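Local coordinates for mRNA-binding protein PUF3 (Saccharomyces cerevisiae, PDB 3K49) that binds recognition sites in the 3' untranslated regions of mRNAs for mitochondrial proteins, including COX17, and promotes decay of the COX17 transcript, at residues Lys84-Gly89 with Thr96-Phe101; Gly103-Leu108 with Arg116-Ala121; Ser302-Met307 with Ile334-Tyr339. One frame throughout, in Å; residues are numbered along the deposited sequence.

Interaction 1: Lys84-Gly89 with Thr96-Phe101; sequences KFFEFG and TLVDQF
Phe86 projects from helix 79-88 into a pocket formed by Leu97, Val98 and Phe101 of helix 91-101, a purely apolar contact within the helical Pumilio repeats of the RNA-binding domain. The two short helical segments run roughly antiparallel, at 138°, with their axes 11.6 Å apart, and the Phe86 side chain spans much of that gap. Its ring carbon CG lies anti to the carbonyl carbon and beside the backbone N (chi1 -78°), which carries the outer end of the ring nearer to helix 91-101 than the direction of its CB alone would suggest. Three neighbours then meet the ring from different sides. Leu97 lies over one face, its CD1 4.0 Å from the centroid of the Phe86 ring and close to the ring normal, while Leu97 CB presses on Phe86 CZ at 3.7 Å. Val98 comes in at about a right angle and reaches the rim, with its CG2 4.1 Å from Phe86 CE2. Phe101 approaches from the opposite direction; the two aromatic rings meet rim to rim, neither lying over the face of the other, with their planes inclined at 39° and their centroids 5.9 Å apart. Leu97 has a second use for the methyl that lies on Phe86, since CD1 also touches Phe85 CB at 4.0 Å. The Phe85 ring itself turns away from this contact, making an edge-to-face pair with Phe62. Around the pocket, Val117 and Ile118 of helix 114-124 touch Phe101, so this ring also packs against the next helical layer. Within helix 91-101, the Leu97 carbonyl O sits 3.3 Å above the plane of the Phe101 ring, offset toward its rim.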
loop_
_atom_site.group_PDB
_atom_site.type_symbol
_atom_site.label_atom_id
_atom_site.label_comp_id
_atom_site.label_asym_id
_atom_site.label_seq_id
_atom_site.Cartn_x
_atom_site.Cartn_y
_atom_site.Cartn_z
ATOM N N LYS A 84 -20.646 10.351 -8.205
ATOM C CA LYS A 84 -21.922 9.963 -7.602
ATOM C C LYS A 84 -22.845 9.376 -8.643
ATOM O O LYS A 84 -23.693 8.562 -8.329
ATOM C CB LYS A 84 -22.617 11.109 -6.868
ATOM C CG LYS A 84 -21.974 11.505 -5.560
ATOM C CD LYS A 84 -22.127 10.431 -4.524
ATOM C CE LYS A 84 -21.047 10.585 -3.475
ATOM N NZ LYS A 84 -19.717 10.863 -4.118
ATOM N N PHE A 85 -22.683 9.770 -9.891
ATOM C CA PHE A 85 -23.495 9.142 -10.920
ATOM C C PHE A 85 -23.094 7.686 -11.197
ATOM O O PHE A 85 -23.928 6.893 -11.653
ATOM C CB PHE A 85 -23.565 10.002 -12.184
ATOM C CG PHE A 85 -24.640 11.056 -12.113
ATOM C CD1 PHE A 85 -24.316 12.395 -11.923
ATOM C CD2 PHE A 85 -25.989 10.695 -12.192
ATOM C CE1 PHE A 85 -25.309 13.366 -11.829
ATOM C CE2 PHE A 85 -26.990 11.651 -12.103
ATOM C CZ PHE A 85 -26.651 12.994 -11.924
ATOM N N PHE A 86 -21.833 7.325 -10.925
ATOM C CA PHE A 86 -21.444 5.913 -11.022
ATOM C C PHE A 86 -21.958 5.122 -9.810
ATOM O O PHE A 86 -22.335 3.963 -9.916
ATOM C CB PHE A 86 -19.923 5.732 -11.199
ATOM C CG PHE A 86 -19.432 6.005 -12.602
ATOM C CD1 PHE A 86 -18.671 7.141 -12.888
ATOM C CD2 PHE A 86 -19.738 5.125 -13.638
ATOM C CE1 PHE A 86 -18.222 7.387 -14.180
ATOM C CE2 PHE A 86 -19.300 5.365 -14.939
ATOM C CZ PHE A 86 -18.536 6.489 -15.212
ATOM N N GLU A 87 -21.974 5.769 -8.658
ATOM C CA GLU A 87 -22.460 5.169 -7.432
ATOM C C GLU A 87 -24.011 5.074 -7.352
ATOM O O GLU A 87 -24.576 4.051 -6.935
ATOM C CB GLU A 87 -21.915 5.980 -6.257
ATOM C CG GLU A 87 -22.135 5.384 -4.884
ATOM C CD GLU A 87 -21.330 6.110 -3.812
ATOM O OE1 GLU A 87 -21.369 5.686 -2.637
ATOM O OE2 GLU A 87 -20.657 7.112 -4.144
ATOM N N PHE A 88 -24.703 6.134 -7.752
ATOM C CA PHE A 88 -26.155 6.198 -7.571
ATOM C C PHE A 88 -26.895 6.249 -8.888
ATOM O O PHE A 88 -28.111 6.376 -8.905
ATOM C CB PHE A 88 -26.543 7.398 -6.689
ATOM C CG PHE A 88 -26.014 7.288 -5.296
ATOM C CD1 PHE A 88 -24.927 8.036 -4.887
ATOM C CD2 PHE A 88 -26.569 6.374 -4.407
ATOM C CE1 PHE A 88 -24.412 7.897 -3.601
ATOM C CE2 PHE A 88 -26.061 6.226 -3.122
ATOM C CZ PHE A 88 -24.978 6.991 -2.720
ATOM N N GLY A 89 -26.157 6.140 -9.988
ATOM C CA GLY A 89 -26.738 6.276 -11.308
ATOM C C GLY A 89 -27.398 5.010 -11.808
ATOM O O GLY A 89 -27.186 3.927 -11.255
ATOM N N THR A 96 -23.705 5.872 -20.547
ATOM C CA THR A 96 -23.523 7.121 -21.264
ATOM C C THR A 96 -22.200 7.794 -20.926
ATOM O O THR A 96 -21.534 8.334 -21.804
ATOM C CB THR A 96 -24.689 8.085 -20.976
ATOM O OG1 THR A 96 -25.885 7.570 -21.579
ATOM C CG2 THR A 96 -24.394 9.483 -21.512
ATOM N N LEU A 97 -21.839 7.779 -19.647
ATOM C CA LEU A 97 -20.579 8.346 -19.195
ATOM C C LEU A 97 -19.407 7.531 -19.734
ATOM O O LEU A 97 -18.408 8.085 -20.199
ATOM C CB LEU A 97 -20.532 8.360 -17.674
ATOM C CG LEU A 97 -21.572 9.205 -16.955
ATOM C CD1 LEU A 97 -21.400 9.055 -15.432
ATOM C CD2 LEU A 97 -21.473 10.646 -17.388
ATOM N N VAL A 98 -19.542 6.208 -19.671
ATOM C CA VAL A 98 -18.520 5.320 -20.186
ATOM C C VAL A 98 -18.268 5.625 -21.659
ATOM O O VAL A 98 -17.125 5.731 -22.099
ATOM C CB VAL A 98 -18.898 3.833 -19.996
ATOM C CG1 VAL A 98 -17.980 2.932 -20.803
ATOM C CG2 VAL A 98 -18.822 3.450 -18.531
ATOM N N ASP A 99 -19.344 5.783 -22.416
ATOM C CA ASP A 99 -19.221 6.071 -23.836
ATOM C C ASP A 99 -18.564 7.422 -24.102
ATOM O O ASP A 99 -18.058 7.659 -25.194
ATOM C CB ASP A 99 -20.583 5.984 -24.517
ATOM C CG ASP A 99 -21.216 4.608 -24.365
ATOM O OD1 ASP A 99 -20.513 3.672 -23.912
ATOM O OD2 ASP A 99 -22.417 4.461 -24.689
ATOM N N GLN A 100 -18.565 8.302 -23.106
ATOM C CA GLN A 100 -17.801 9.544 -23.207
ATOM C C GLN A 100 -16.334 9.369 -22.791
ATOM O O GLN A 100 -15.511 10.262 -23.008
ATOM C CB GLN A 100 -18.443 10.649 -22.374
ATOM C CG GLN A 100 -19.656 11.271 -23.022
ATOM C CD GLN A 100 -20.192 12.414 -22.207
ATOM O OE1 GLN A 100 -19.424 13.182 -21.623
ATOM N NE2 GLN A 100 -21.517 12.534 -22.146
ATOM N N PHE A 101 -16.014 8.233 -22.174
ATOM C CA PHE A 101 -14.648 7.983 -21.729
ATOM C C PHE A 101 -13.862 7.282 -22.832
ATOM O O PHE A 101 -12.651 7.492 -22.973
ATOM C CB PHE A 101 -14.611 7.174 -20.426
ATOM C CG PHE A 101 -15.148 7.916 -19.230
ATOM C CD1 PHE A 101 -15.318 9.298 -19.264
ATOM C CD2 PHE A 101 -15.465 7.234 -18.063
ATOM C CE1 PHE A 101 -15.818 9.993 -18.158
ATOM C CE2 PHE A 101 -15.953 7.916 -16.947
ATOM C CZ PHE A 101 -16.133 9.302 -16.992
#

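Interaction 2: Gly103-Leu108 with Arg116-Ala121; sequences GNMKQL and RVIQKA. With nucleotides of chain B.
Ile118 of helix 114-124 packs against Met105 and Leu108 of helix 105-110, tying the inner, RNA-facing helix of a Pumilio repeat to the short helix preceding it. Its CG1 lies 3.9 Å from Leu108 CB, and its CD1 is 3.9 Å from Met105 SD, the bent methionine chain crossing it obliquely.

On the RNA side, Arg116 reaches between two bases. CB sits above the N3-C4 rim of U9 of chain B, and CG over its face, 3.8 Å from U9 N3. CD passes 3.9 Å from N7 of A8 of chain B, NE lies 3.4 Å from U9 C6, and CZ comes nearest to U9 C6 and C5. The guanidinium is sandwiched, A8 over one face and U9 over the opposite one, with NH1 3.3 Å from A8 C6 and NH2 making a weak hydrogen bond to U9 O4'. An alanine here would remove this flat wedge, and is likely to leave a gap between the two bases and the U9 ribose without its donor. Gln119 reads the base edge of A8: NE2 donates to N7 at 3.0 Å, while OE1 accepts from N6 at 2.8 Å.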
loop_
_atom_site.group_PDB
_atom_site.type_symbol
_atom_site.label_atom_id
_atom_site.label_comp_id
_atom_site.label_asym_id
_atom_site.label_seq_id
_atom_site.Cartn_x
_atom_site.Cartn_y
_atom_site.Cartn_z
ATOM N N GLY A 103 -11.863 6.296 -25.845
ATOM C CA GLY A 103 -10.922 7.078 -26.632
ATOM C C GLY A 103 -10.202 8.125 -25.808
ATOM O O GLY A 103 -9.339 8.829 -26.323
ATOM N N ASN A 104 -10.560 8.229 -24.527
ATOM C CA ASN A 104 -10.017 9.267 -23.652
ATOM C C ASN A 104 -9.424 8.733 -22.374
ATOM O O ASN A 104 -9.054 9.514 -21.500
ATOM C CB ASN A 104 -11.091 10.294 -23.297
ATOM C CG ASN A 104 -11.769 10.867 -24.519
ATOM O OD1 ASN A 104 -11.135 11.547 -25.324
ATOM N ND2 ASN A 104 -13.067 10.589 -24.670
ATOM N N MET A 105 -9.331 7.412 -22.261
ATOM C CA MET A 105 -8.801 6.801 -21.049
ATOM C C MET A 105 -7.488 7.397 -20.599
ATOM O O MET A 105 -7.375 7.818 -19.451
ATOM C CB MET A 105 -8.646 5.285 -21.190
ATOM C CG MET A 105 -9.743 4.502 -20.505
ATOM S SD MET A 105 -9.845 4.849 -18.735
ATOM C CE MET A 105 -8.659 3.679 -18.066
ATOM N N LYS A 106 -6.501 7.419 -21.497
ATOM C CA LYS A 106 -5.145 7.832 -21.140
ATOM C C LYS A 106 -5.143 9.243 -20.583
ATOM O O LYS A 106 -4.611 9.505 -19.501
ATOM C CB LYS A 106 -4.208 7.726 -22.346
ATOM C CG LYS A 106 -2.733 7.765 -21.985
ATOM C CD LYS A 106 -1.873 7.211 -23.108
ATOM C CE LYS A 106 -0.436 7.668 -22.960
ATOM N NZ LYS A 106 0.451 7.073 -23.998
ATOM N N GLN A 107 -5.771 10.147 -21.320
ATOM C CA GLN A 107 -5.807 11.539 -20.922
ATOM C C GLN A 107 -6.464 11.716 -19.555
ATOM O O GLN A 107 -5.905 12.375 -18.674
ATOM C CB GLN A 107 -6.533 12.348 -21.982
ATOM C CG GLN A 107 -6.684 13.809 -21.645
ATOM C CD GLN A 107 -7.131 14.615 -22.846
ATOM O OE1 GLN A 107 -7.843 14.110 -23.720
ATOM N NE2 GLN A 107 -6.705 15.868 -22.907
ATOM N N LEU A 108 -7.643 11.122 -19.376
ATOM C CA LEU A 108 -8.342 11.206 -18.099
ATOM C C LEU A 108 -7.501 10.587 -16.986
ATOM O O LEU A 108 -7.409 11.113 -15.878
ATOM C CB LEU A 108 -9.702 10.511 -18.182
ATOM C CG LEU A 108 -10.624 11.126 -19.223
ATOM C CD1 LEU A 108 -11.867 10.286 -19.373
ATOM C CD2 LEU A 108 -10.939 12.551 -18.823
ATOM N N ARG A 116 -9.626 10.247 -10.513
ATOM C CA ARG A 116 -10.479 9.833 -9.400
ATOM C C ARG A 116 -11.830 9.326 -9.906
ATOM O O ARG A 116 -12.408 8.406 -9.337
ATOM C CB ARG A 116 -10.693 10.966 -8.420
ATOM C CG ARG A 116 -9.442 11.614 -7.954
ATOM C CD ARG A 116 -8.636 10.701 -7.071
ATOM N NE ARG A 116 -7.888 11.480 -6.092
ATOM C CZ ARG A 116 -7.640 11.082 -4.850
ATOM N NH1 ARG A 116 -8.091 9.907 -4.430
ATOM N NH2 ARG A 116 -6.952 11.862 -4.019
ATOM N N VAL A 117 -12.301 9.923 -10.994
ATOM C CA VAL A 117 -13.545 9.507 -11.616
ATOM C C VAL A 117 -13.378 8.156 -12.282
ATOM O O VAL A 117 -14.262 7.293 -12.185
ATOM C CB VAL A 117 -14.015 10.547 -12.674
ATOM C CG1 VAL A 117 -15.155 10.001 -13.506
ATOM C CG2 VAL A 117 -14.428 11.836 -11.988
ATOM N N ILE A 118 -12.247 7.993 -12.975
ATOM C CA ILE A 118 -11.916 6.747 -13.636
ATOM C C ILE A 118 -11.833 5.620 -12.595
ATOM O O ILE A 118 -12.346 4.509 -12.781
ATOM C CB ILE A 118 -10.569 6.849 -14.376
ATOM C CG1 ILE A 118 -10.689 7.737 -15.626
ATOM C CG2 ILE A 118 -10.063 5.439 -14.748
ATOM C CD1 ILE A 118 -11.876 7.367 -16.552
ATOM N N GLN A 119 -11.182 5.923 -11.484
ATOM C CA GLN A 119 -11.025 4.954 -10.434
ATOM C C GLN A 119 -12.367 4.518 -9.860
ATOM O O GLN A 119 -12.562 3.322 -9.558
ATOM C CB GLN A 119 -10.123 5.512 -9.353
ATOM C CG GLN A 119 -8.617 5.404 -9.698
ATOM C CD GLN A 119 -7.746 6.182 -8.729
ATOM O OE1 GLN A 119 -7.454 5.719 -7.632
ATOM N NE2 GLN A 119 -7.337 7.373 -9.130
ATOM N N LYS A 120 -13.284 5.485 -9.707
ATOM C CA LYS A 120 -14.595 5.192 -9.158
ATOM C C LYS A 120 -15.384 4.363 -10.176
ATOM O O LYS A 120 -16.106 3.431 -9.815
ATOM C CB LYS A 120 -15.355 6.460 -8.777
ATOM C CG LYS A 120 -16.654 6.207 -7.945
ATOM C CD LYS A 120 -16.358 5.976 -6.441
ATOM C CE LYS A 120 -17.622 5.814 -5.615
ATOM N NZ LYS A 120 -18.514 7.039 -5.579
ATOM N N ALA A 121 -15.219 4.694 -11.452
ATOM C CA ALA A 121 -15.958 4.015 -12.503
ATOM C C ALA A 121 -15.636 2.525 -12.598
ATOM O O ALA A 121 -16.541 1.701 -12.746
ATOM C CB ALA A 121 -15.752 4.704 -13.843
ATOM P P A B 8 2.180 11.281 -4.101
ATOM O OP1 A B 8 3.346 11.296 -4.999
ATOM O OP2 A B 8 2.232 11.987 -2.798
ATOM O "O5'" A B 8 0.913 11.849 -4.898
ATOM C "C5'" A B 8 -0.393 11.735 -4.349
ATOM C "C4'" A B 8 -1.417 12.302 -5.307
ATOM O "O4'" A B 8 -1.872 11.261 -6.193
ATOM C "C3'" A B 8 -2.693 12.807 -4.653
ATOM O "O3'" A B 8 -2.488 14.144 -4.227
ATOM C "C2'" A B 8 -3.701 12.742 -5.801
ATOM O "O2'" A B 8 -3.674 13.866 -6.656
ATOM C "C1'" A B 8 -3.186 11.553 -6.616
ATOM N N9 A B 8 -4.009 10.343 -6.526
ATOM C C8 A B 8 -4.625 9.718 -7.576
ATOM N N7 A B 8 -5.323 8.658 -7.235
ATOM C C5 A B 8 -5.156 8.584 -5.865
ATOM C C6 A B 8 -5.642 7.680 -4.906
ATOM N N6 A B 8 -6.428 6.650 -5.208
ATOM N N1 A B 8 -5.285 7.877 -3.616
ATOM C C2 A B 8 -4.490 8.915 -3.322
ATOM N N3 A B 8 -3.968 9.834 -4.138
ATOM C C4 A B 8 -4.342 9.610 -5.410
ATOM P P U B 9 -3.223 14.712 -2.924
ATOM O OP1 U B 9 -2.921 16.163 -2.819
ATOM O OP2 U B 9 -2.920 13.812 -1.791
ATOM O "O5'" U B 9 -4.775 14.555 -3.254
ATOM C "C5'" U B 9 -5.756 15.101 -2.384
ATOM C "C4'" U B 9 -6.787 15.827 -3.209
ATOM O "O4'" U B 9 -7.489 14.874 -4.020
ATOM C "C3'" U B 9 -7.907 16.517 -2.459
ATOM O "O3'" U B 9 -7.435 17.795 -2.066
ATOM C "C2'" U B 9 -8.993 16.643 -3.530
ATOM O "O2'" U B 9 -8.905 17.879 -4.218
ATOM C "C1'" U B 9 -8.674 15.481 -4.485
ATOM N N1 U B 9 -9.714 14.433 -4.594
ATOM C C2 U B 9 -10.742 14.627 -5.484
ATOM O O2 U B 9 -10.823 15.617 -6.192
ATOM N N3 U B 9 -11.669 13.609 -5.531
ATOM C C4 U B 9 -11.651 12.441 -4.794
ATOM O O4 U B 9 -12.576 11.640 -4.890
ATOM C C5 U B 9 -10.536 12.310 -3.905
ATOM C C6 U B 9 -9.635 13.284 -3.835
#

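Interaction 3: Ser302-Met307 with Ile334-Tyr339; sequences SPMILM and IAIRAY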
loop_
_atom_site.group_PDB
_atom_site.type_symbol
_atom_site.label_atom_id
_atom_site.label_comp_id
_atom_site.label_asym_id
_atom_site.label_seq_id
_atom_site.Cartn_x
_atom_site.Cartn_y
_atom_site.Cartn_z
ATOM N N SER A 302 29.260 -8.113 21.613
ATOM C CA SER A 302 28.328 -9.195 21.323
ATOM C C SER A 302 27.089 -8.649 20.609
ATOM O O SER A 302 26.611 -7.557 20.934
ATOM C CB SER A 302 27.912 -9.894 22.612
ATOM O OG SER A 302 27.148 -9.020 23.427
ATOM N N PRO A 303 26.565 -9.411 19.637
ATOM C CA PRO A 303 25.377 -9.033 18.862
ATOM C C PRO A 303 24.298 -8.360 19.707
ATOM O O PRO A 303 23.936 -7.214 19.422
ATOM C CB PRO A 303 24.886 -10.375 18.324
ATOM C CG PRO A 303 26.151 -11.149 18.127
ATOM C CD PRO A 303 27.078 -10.734 19.239
ATOM N N MET A 304 23.812 -9.059 20.730
ATOM C CA MET A 304 22.763 -8.548 21.612
ATOM C C MET A 304 23.009 -7.114 22.048
ATOM O O MET A 304 22.142 -6.252 21.890
ATOM C CB MET A 304 22.651 -9.423 22.854
ATOM C CG MET A 304 22.073 -10.794 22.591
ATOM S SD MET A 304 20.274 -10.732 22.531
ATOM C CE MET A 304 19.935 -10.020 24.139
ATOM N N ILE A 305 24.193 -6.862 22.597
ATOM C CA ILE A 305 24.501 -5.564 23.185
ATOM C C ILE A 305 24.644 -4.473 22.135
ATOM O O ILE A 305 24.216 -3.338 22.350
ATOM C CB ILE A 305 25.804 -5.608 23.999
ATOM C CG1 ILE A 305 25.718 -6.677 25.088
ATOM C CG2 ILE A 305 26.103 -4.243 24.601
ATOM C CD1 ILE A 305 24.596 -6.451 26.076
ATOM N N LEU A 306 25.252 -4.813 21.001
ATOM C CA LEU A 306 25.340 -3.880 19.883
ATOM C C LEU A 306 23.932 -3.512 19.433
ATOM O O LEU A 306 23.684 -2.401 18.974
ATOM C CB LEU A 306 26.085 -4.505 18.709
ATOM C CG LEU A 306 27.594 -4.692 18.808
ATOM C CD1 LEU A 306 28.080 -5.486 17.605
ATOM C CD2 LEU A 306 28.307 -3.352 18.896
ATOM N N MET A 307 23.016 -4.463 19.565
ATOM C CA MET A 307 21.640 -4.275 19.139
ATOM C C MET A 307 20.821 -3.460 20.142
ATOM O O MET A 307 20.156 -2.498 19.758
ATOM C CB MET A 307 20.987 -5.629 18.834
ATOM C CG MET A 307 21.442 -6.209 17.499
ATOM S SD MET A 307 20.799 -7.849 17.152
ATOM C CE MET A 307 19.030 -7.546 17.188
ATOM N N ILE A 334 17.270 -12.574 30.315
ATOM C CA ILE A 334 18.316 -12.403 31.309
ATOM C C ILE A 334 19.412 -11.466 30.822
ATOM O O ILE A 334 19.923 -10.648 31.589
ATOM C CB ILE A 334 18.962 -13.748 31.681
ATOM C CG1 ILE A 334 17.945 -14.660 32.368
ATOM C CG2 ILE A 334 20.175 -13.525 32.572
ATOM C CD1 ILE A 334 18.427 -16.082 32.552
ATOM N N ALA A 335 19.771 -11.583 29.545
ATOM C CA ALA A 335 20.771 -10.699 28.949
ATOM C C ALA A 335 20.330 -9.243 29.031
ATOM O O ALA A 335 21.119 -8.360 29.375
ATOM C CB ALA A 335 21.037 -11.093 27.512
ATOM N N ILE A 336 19.058 -9.004 28.719
ATOM C CA ILE A 336 18.501 -7.659 28.738
ATOM C C ILE A 336 18.502 -7.114 30.153
ATOM O O ILE A 336 18.928 -5.983 30.395
ATOM C CB ILE A 336 17.064 -7.629 28.176
ATOM C CG1 ILE A 336 17.031 -8.245 26.778
ATOM C CG2 ILE A 336 16.540 -6.209 28.135
ATOM C CD1 ILE A 336 15.659 -8.345 26.186
ATOM N N ARG A 337 18.023 -7.925 31.088
ATOM C CA ARG A 337 18.010 -7.545 32.495
ATOM C C ARG A 337 19.410 -7.146 32.948
ATOM O O ARG A 337 19.595 -6.138 33.635
ATOM C CB ARG A 337 17.482 -8.694 33.353
ATOM C CG ARG A 337 15.967 -8.838 33.353
ATOM C CD ARG A 337 15.555 -10.204 33.898
ATOM N NE ARG A 337 14.119 -10.301 34.158
ATOM C CZ ARG A 337 13.465 -11.448 34.321
ATOM N NH1 ARG A 337 14.118 -12.600 34.244
ATOM N NH2 ARG A 337 12.157 -11.446 34.557
ATOM N N ALA A 338 20.394 -7.936 32.543
ATOM C CA ALA A 338 21.785 -7.656 32.874
ATOM C C ALA A 338 22.242 -6.294 32.359
ATOM O O ALA A 338 22.921 -5.554 33.070
ATOM C CB ALA A 338 22.684 -8.753 32.334
ATOM N N TYR A 339 21.871 -5.963 31.125
ATOM C CA TYR A 339 22.318 -4.715 30.506
ATOM C C TYR A 339 21.834 -3.481 31.260
ATOM O O TYR A 339 22.507 -2.452 31.292
ATOM C CB TYR A 339 21.872 -4.628 29.045
ATOM C CG TYR A 339 22.134 -3.268 28.434
ATOM C CD1 TYR A 339 23.394 -2.930 27.964
ATOM C CD2 TYR A 339 21.123 -2.315 28.344
ATOM C CE1 TYR A 339 23.640 -1.686 27.415
ATOM C CE2 TYR A 339 21.361 -1.069 27.795
ATOM C CZ TYR A 339 22.622 -0.761 27.333
ATOM O OH TYR A 339 22.866 0.480 26.787
#
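Bends at chi2 (-82°) and chi3 fold the Met304 chain so that its terminal CE meets Ala335, while Tyr339, with CG anti to the backbone N (chi1 171°), turns its ring to Ile305. These two pairs join helix 303-308 to the long helix 326-345 at the eighth Pumilio repeat, where the chain runs on into its C-terminal end. The short segments cross at -53°, with axes 10.8 Å apart, too far for their backbones to touch, and the intervening space is bridged by apolar side chains.

Met304 CE is the tip that does the work at one end. It rests on the methyl of Ala335, CE to CB 3.7 Å, where the short alanine side chain probably leaves room for the methionine tip. The same CE lies 4.3 Å from Ile336 CG1, so the methyl spans two successive residues of helix 326-345. One turn further along that helix, Tyr339 follows Ala335 on the same side, and Ile305 CD1 comes to the Tyr339 ring at a slant, neither squarely over it nor in its plane. Ile305 has its CG1 beside the backbone N, and this branch brings CD1 nearer to the other helix than its CB bond points.

The surroundings extend this apolar layer in two directions. Ile336 also packs on Leu360 and Val364 of the closing helix 355-364, while Met304 touches Ile287 in a preceding loop. At the start of helix 303-308, Ser302 occupies the N-cap position, and its carbonyl O accepts the first turn's bond from Leu306 N at 3.1 Å; its hydroxyl OG is hydrogen-bonded to Glu299 O. Between the two helices, the Ile305–Tyr339 contact is a loose one, CD1 of the isoleucine lying 4.2 Å from CD1 of the tyrosine.

Interactions 1 and 2 are neighbours, their centres about 11 Å apart, and they touch directly: Phe86 CZ packs on Ala121 CB at 3.6 Å, Phe101 CD1 meets Leu108 CD1 at 3.6 Å, and Glu87 OE2 forms a salt bridge with Lys120 NZ at 2.6 Å. The apolar core of interaction 1 thus runs on into the repeat whose inner helix holds A8 and U9 of the RNA in interaction 2. Interaction 3 lies on the other side of the chain's centre, about 62 Å from interaction 1 and 56 Å from interaction 2 between centres, near the other end of the curved array; its nearest atom is about 7 Å from the RNA.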